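PDB 5NOA: family 88 glycosyl hydrolase from Bacteroides thetaiotaomicron, which probably acts as a polysaccharide lyase that removes the rhamnose caps of complex arabinogalactan proteins such as those of gum arabic. Local coordinates for residues 228-240 / 251-263. Numbering follows the deposited sequence.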
loop_
_atom_site.group_PDB
_atom_site.type_symbol
_atom_site.label_atom_id
_atom_site.label_comp_id
_atom_site.label_asym_id
_atom_site.label_seq_id
_atom_site.Cartn_x
_atom_site.Cartn_y
_atom_site.Cartn_z
ATOM N N GLY A 228 5.959 -4.115 5.661
ATOM C CA GLY A 228 6.294 -4.851 4.424
ATOM C C GLY A 228 5.128 -5.718 3.928
ATOM O O GLY A 228 4.713 -5.671 2.770
ATOM N N ASP A 229 4.629 -6.554 4.843
ATOM C CA ASP A 229 3.507 -7.388 4.488
ATOM C C ASP A 229 2.225 -6.598 4.256
ATOM O O ASP A 229 1.385 -7.030 3.448
ATOM C CB ASP A 229 3.318 -8.513 5.482
ATOM C CG ASP A 229 4.295 -9.600 5.236
ATOM O OD1 ASP A 229 5.505 -9.406 5.601
ATOM O OD2 ASP A 229 3.919 -10.616 4.616
ATOM N N GLY A 230 2.079 -5.487 4.950
ATOM C CA GLY A 230 0.956 -4.605 4.698
ATOM C C GLY A 230 0.941 -4.095 3.277
ATOM O O GLY A 230 -0.088 -4.135 2.611
ATOM N N TRP A 231 2.089 -3.655 2.787
ATOM C CA TRP A 231 2.185 -3.209 1.416
ATOM C C TRP A 231 1.746 -4.306 0.469
ATOM O O TRP A 231 1.004 -4.077 -0.499
ATOM C CB TRP A 231 3.606 -2.820 1.013
ATOM C CG TRP A 231 4.203 -1.600 1.662
ATOM C CD1 TRP A 231 5.312 -1.592 2.436
ATOM C CD2 TRP A 231 3.845 -0.222 1.476
ATOM N NE1 TRP A 231 5.651 -0.308 2.770
ATOM C CE2 TRP A 231 4.771 0.545 2.197
ATOM C CE3 TRP A 231 2.852 0.449 0.767
ATOM C CZ2 TRP A 231 4.731 1.936 2.235
ATOM C CZ3 TRP A 231 2.839 1.842 0.791
ATOM C CH2 TRP A 231 3.762 2.557 1.543
ATOM N N VAL A 232 2.175 -5.534 0.722
ATOM C CA VAL A 232 1.887 -6.623 -0.196
ATOM C C VAL A 232 0.395 -6.953 -0.200
ATOM O O VAL A 232 -0.213 -7.133 -1.258
ATOM C CB VAL A 232 2.725 -7.873 0.086
ATOM C CG1 VAL A 232 2.384 -8.973 -0.922
ATOM C CG2 VAL A 232 4.221 -7.583 0.058
ATOM N N LEU A 233 -0.201 -7.078 0.984
ATOM C CA LEU A 233 -1.606 -7.460 1.039
ATOM C C LEU A 233 -2.471 -6.379 0.382
ATOM O O LEU A 233 -3.405 -6.683 -0.372
ATOM C CB LEU A 233 -2.061 -7.706 2.473
ATOM C CG LEU A 233 -3.459 -8.285 2.596
ATOM C CD1 LEU A 233 -3.436 -9.766 2.252
ATOM C CD2 LEU A 233 -3.994 -8.141 4.025
ATOM N N ALA A 234 -2.187 -5.120 0.713
ATOM C CA ALA A 234 -2.918 -4.025 0.079
ATOM C C ALA A 234 -2.698 -3.949 -1.425
ATOM O O ALA A 234 -3.617 -3.651 -2.178
ATOM C CB ALA A 234 -2.524 -2.703 0.716
ATOM N N GLY A 235 -1.475 -4.235 -1.851
ATOM C CA GLY A 235 -1.191 -4.265 -3.266
ATOM C C GLY A 235 -1.922 -5.338 -4.021
ATOM O O GLY A 235 -2.438 -5.106 -5.113
ATOM N N LEU A 236 -1.990 -6.531 -3.442
ATOM C CA LEU A 236 -2.743 -7.602 -4.036
ATOM C C LEU A 236 -4.237 -7.272 -4.100
ATOM O O LEU A 236 -4.896 -7.590 -5.096
ATOM C CB LEU A 236 -2.514 -8.916 -3.309
ATOM C CG LEU A 236 -1.165 -9.566 -3.542
ATOM C CD1 LEU A 236 -0.908 -10.684 -2.538
ATOM C CD2 LEU A 236 -1.022 -10.054 -4.977
ATOM N N ALA A 237 -4.780 -6.629 -3.078
ATOM C CA ALA A 237 -6.171 -6.180 -3.138
ATOM C C ALA A 237 -6.372 -5.238 -4.307
ATOM O O ALA A 237 -7.322 -5.392 -5.055
ATOM C CB ALA A 237 -6.561 -5.543 -1.811
ATOM N N LYS A 238 -5.475 -4.283 -4.490
ATOM C CA LYS A 238 -5.629 -3.351 -5.611
ATOM C C LYS A 238 -5.503 -4.030 -6.971
ATOM O O LYS A 238 -6.226 -3.675 -7.910
ATOM C CB LYS A 238 -4.641 -2.220 -5.449
ATOM C CG LYS A 238 -5.053 -1.271 -4.345
ATOM C CD LYS A 238 -3.974 -0.290 -4.036
ATOM C CE LYS A 238 -3.952 0.886 -4.931
ATOM N NZ LYS A 238 -5.146 1.773 -4.812
ATOM N N VAL A 239 -4.642 -5.037 -7.076
ATOM C CA VAL A 239 -4.556 -5.825 -8.313
ATOM C C VAL A 239 -5.893 -6.498 -8.578
ATOM O O VAL A 239 -6.429 -6.411 -9.711
ATOM C CB VAL A 239 -3.429 -6.868 -8.254
ATOM C CG1 VAL A 239 -3.571 -7.924 -9.334
ATOM C CG2 VAL A 239 -2.083 -6.203 -8.367
ATOM N N LEU A 240 -6.434 -7.194 -7.562
ATOM C CA LEU A 240 -7.668 -7.939 -7.778
ATOM C C LEU A 240 -8.844 -7.025 -8.046
ATOM O O LEU A 240 -9.800 -7.454 -8.707
ATOM C CB LEU A 240 -7.937 -8.845 -6.598
ATOM C CG LEU A 240 -6.942 -9.990 -6.511
ATOM C CD1 LEU A 240 -7.126 -10.796 -5.220
ATOM C CD2 LEU A 240 -6.999 -10.909 -7.720
ATOM N N GLN A 251 -6.031 -16.538 -10.888
ATOM C CA GLN A 251 -6.161 -17.507 -9.797
ATOM C C GLN A 251 -4.911 -17.601 -8.931
ATOM O O GLN A 251 -5.016 -17.823 -7.702
ATOM C CB GLN A 251 -6.582 -18.890 -10.289
ATOM C CG GLN A 251 -6.991 -19.824 -9.167
ATOM C CD GLN A 251 -8.219 -19.329 -8.423
ATOM O OE1 GLN A 251 -9.218 -18.974 -9.034
ATOM N NE2 GLN A 251 -8.143 -19.293 -7.118
ATOM N N GLU A 252 -3.737 -17.415 -9.540
ATOM C CA GLU A 252 -2.507 -17.383 -8.746
ATOM C C GLU A 252 -2.502 -16.229 -7.769
ATOM O O GLU A 252 -2.083 -16.376 -6.608
ATOM C CB GLU A 252 -1.274 -17.297 -9.626
ATOM C CG GLU A 252 -1.056 -18.507 -10.518
ATOM C CD GLU A 252 0.126 -18.357 -11.457
ATOM O OE1 GLU A 252 1.165 -17.835 -11.028
ATOM O OE2 GLU A 252 -0.004 -18.770 -12.616
ATOM N N TYR A 253 -2.975 -15.065 -8.220
ATOM C CA TYR A 253 -3.032 -13.901 -7.340
ATOM C C TYR A 253 -4.027 -14.092 -6.229
ATOM O O TYR A 253 -3.758 -13.753 -5.073
ATOM C CB TYR A 253 -3.367 -12.623 -8.095
ATOM C CG TYR A 253 -2.507 -12.367 -9.298
ATOM C CD1 TYR A 253 -1.152 -12.705 -9.341
ATOM C CD2 TYR A 253 -3.043 -11.851 -10.427
ATOM C CE1 TYR A 253 -0.392 -12.478 -10.482
ATOM C CE2 TYR A 253 -2.302 -11.597 -11.562
ATOM C CZ TYR A 253 -0.960 -11.906 -11.575
ATOM O OH TYR A 253 -0.196 -11.649 -12.687
ATOM N N ILE A 254 -5.195 -14.669 -6.557
ATOM C CA ILE A 254 -6.199 -14.941 -5.550
ATOM C C ILE A 254 -5.647 -15.904 -4.521
ATOM O O ILE A 254 -5.824 -15.700 -3.297
ATOM C CB ILE A 254 -7.485 -15.509 -6.194
ATOM C CG1 ILE A 254 -8.149 -14.438 -7.095
ATOM C CG2 ILE A 254 -8.423 -16.079 -5.143
ATOM C CD1 ILE A 254 -9.269 -14.956 -7.945
ATOM N N ASP A 255 -4.998 -16.957 -5.008
ATOM C CA ASP A 255 -4.469 -17.983 -4.109
ATOM C C ASP A 255 -3.458 -17.387 -3.130
ATOM O O ASP A 255 -3.482 -17.681 -1.938
ATOM C CB ASP A 255 -3.835 -19.148 -4.882
ATOM C CG ASP A 255 -4.857 -20.081 -5.545
ATOM O OD1 ASP A 255 -6.064 -19.934 -5.293
ATOM O OD2 ASP A 255 -4.424 -20.939 -6.355
ATOM N N ARG A 256 -2.567 -16.542 -3.642
ATOM C CA ARG A 256 -1.591 -15.908 -2.761
ATOM C C ARG A 256 -2.231 -14.915 -1.806
ATOM O O ARG A 256 -1.838 -14.816 -0.650
ATOM C CB ARG A 256 -0.484 -15.227 -3.567
ATOM C CG ARG A 256 0.586 -14.549 -2.741
ATOM C CD ARG A 256 1.390 -15.431 -1.815
ATOM N NE ARG A 256 2.268 -16.298 -2.576
ATOM C CZ ARG A 256 2.134 -17.600 -2.710
ATOM N NH1 ARG A 256 1.097 -18.279 -2.157
ATOM N NH2 ARG A 256 3.005 -18.242 -3.464
ATOM N N PHE A 257 -3.182 -14.146 -2.296
ATOM C CA PHE A 257 -3.915 -13.232 -1.424
ATOM C C PHE A 257 -4.554 -13.991 -0.259
ATOM O O PHE A 257 -4.451 -13.556 0.871
ATOM C CB PHE A 257 -4.957 -12.504 -2.254
ATOM C CG PHE A 257 -5.737 -11.474 -1.516
ATOM C CD1 PHE A 257 -5.158 -10.323 -1.052
ATOM C CD2 PHE A 257 -7.100 -11.594 -1.395
ATOM C CE1 PHE A 257 -5.899 -9.334 -0.417
ATOM C CE2 PHE A 257 -7.841 -10.624 -0.750
ATOM C CZ PHE A 257 -7.237 -9.503 -0.257
ATOM N N ARG A 258 -5.169 -15.130 -0.557
ATOM C CA ARG A 258 -5.796 -15.905 0.496
ATOM C C ARG A 258 -4.789 -16.473 1.496
ATOM O O ARG A 258 -5.077 -16.483 2.701
ATOM C CB ARG A 258 -6.637 -17.035 -0.078
ATOM C CG ARG A 258 -7.883 -16.496 -0.786
ATOM C CD ARG A 258 -8.766 -17.650 -1.148
ATOM N NE ARG A 258 -9.926 -17.296 -1.909
ATOM C CZ ARG A 258 -10.303 -17.850 -3.049
ATOM N NH1 ARG A 258 -9.649 -18.846 -3.630
ATOM N NH2 ARG A 258 -11.403 -17.384 -3.590
ATOM N N THR A 259 -3.629 -16.951 1.007
ATOM C CA THR A 259 -2.630 -17.521 1.931
ATOM C C THR A 259 -2.042 -16.431 2.828
ATOM O O THR A 259 -1.903 -16.585 4.051
ATOM C CB THR A 259 -1.504 -18.294 1.208
ATOM O OG1 THR A 259 -0.622 -17.459 0.390
ATOM C CG2 THR A 259 -2.055 -19.419 0.441
ATOM N N LEU A 260 -1.730 -15.308 2.215
ATOM C CA LEU A 260 -1.171 -14.184 2.974
ATOM C C LEU A 260 -2.182 -13.656 3.987
ATOM O O LEU A 260 -1.844 -13.426 5.150
ATOM C CB LEU A 260 -0.755 -13.089 2.001
ATOM C CG LEU A 260 -0.110 -11.862 2.586
ATOM C CD1 LEU A 260 1.145 -12.201 3.345
ATOM C CD2 LEU A 260 0.153 -10.811 1.521
ATOM N N ALA A 261 -3.433 -13.520 3.559
ATOM C CA ALA A 261 -4.451 -13.061 4.508
ATOM C C ALA A 261 -4.577 -13.949 5.730
ATOM O O ALA A 261 -4.695 -13.479 6.874
ATOM C CB ALA A 261 -5.809 -12.969 3.819
ATOM N N LYS A 262 -4.518 -15.254 5.492
ATOM C CA LYS A 262 -4.684 -16.188 6.598
ATOM C C LYS A 262 -3.575 -16.076 7.601
ATOM O O LYS A 262 -3.807 -16.053 8.823
ATOM C CB LYS A 262 -4.802 -17.619 6.034
ATOM C CG LYS A 262 -5.235 -18.684 7.019
ATOM C CD LYS A 262 -5.457 -20.046 6.323
ATOM C CE LYS A 262 -5.616 -21.200 7.299
ATOM N NZ LYS A 262 -6.765 -21.069 8.212
ATOM N N SER A 263 -2.358 -15.962 7.087
ATOM C CA SER A 263 -1.198 -15.838 7.985
ATOM C C SER A 263 -1.158 -14.485 8.696
ATOM O O SER A 263 -0.788 -14.396 9.863
ATOM C CB SER A 263 0.076 -16.056 7.203
ATOM O OG SER A 263 0.162 -17.393 6.796
#
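Phe257 pushes its ring as a knob into the hole formed by Leu233, Leu236, Ala237 and Leu240 of the facing helix. With CG anti to the backbone N (chi1 -177°), the ring reaches across, and Phe257 CE1 comes 3.7 Å from Leu233 CD1. Leu236 CB lies 3.8 Å from Phe257 CD1, and Leu240 CD1 approaches the other ortho carbon, Phe257 CD2, at 3.9 Å. The small Ala237 suits a wall of this hole, where CE1 approaches the helix backbone: Leu233 O lies at the ring edge, near its plane, 3.6 Å from Phe257 CE1. That oxygen also accepts the helical hydrogen bond from Ala237 N, so the ring edge probably makes at most a weak electrostatic contact with it.

Leu260, one turn on, is a second knob, among Asp229, Val232, Leu233 and Leu236. Its CD2 branch does most of the apolar work, 3.8 Å from Val232 CG1. The CD1 branch instead rests 3.4 Å from Asp229 OD2, a carboxylate oxygen satisfied by the backbone N of Tyr204.

Toward the start of 251-263, Leu240 forks: while CD1 serves Phe257, CD2 packs 3.8 Å from Ile254 CG1 and also against Tyr253 CB. Val239 CG1 touches the Tyr253 ring obliquely. Arg256 offers only aliphatic CG to Leu236 CD1; its charged end turns away to a salt bridge with Asp193.

Helices 226-242 and 250-266 follow one another in the chain; the axes of segments 228-240 and 251-263 run roughly antiparallel (144°) and come within 10.1 Å, a helical hairpin consistent with the six-hairpin clan and its barrel of helices. Trp301 of helix 289-304 touches Ala237 and Leu240. No hydrogen bond joins the two segments, so their cohesion rests on the interlocking shapes of leucine and phenylalanine, while the charged ends of Asp229 and Arg256 find their partners in Tyr204 N and Asp193, outside the two segments.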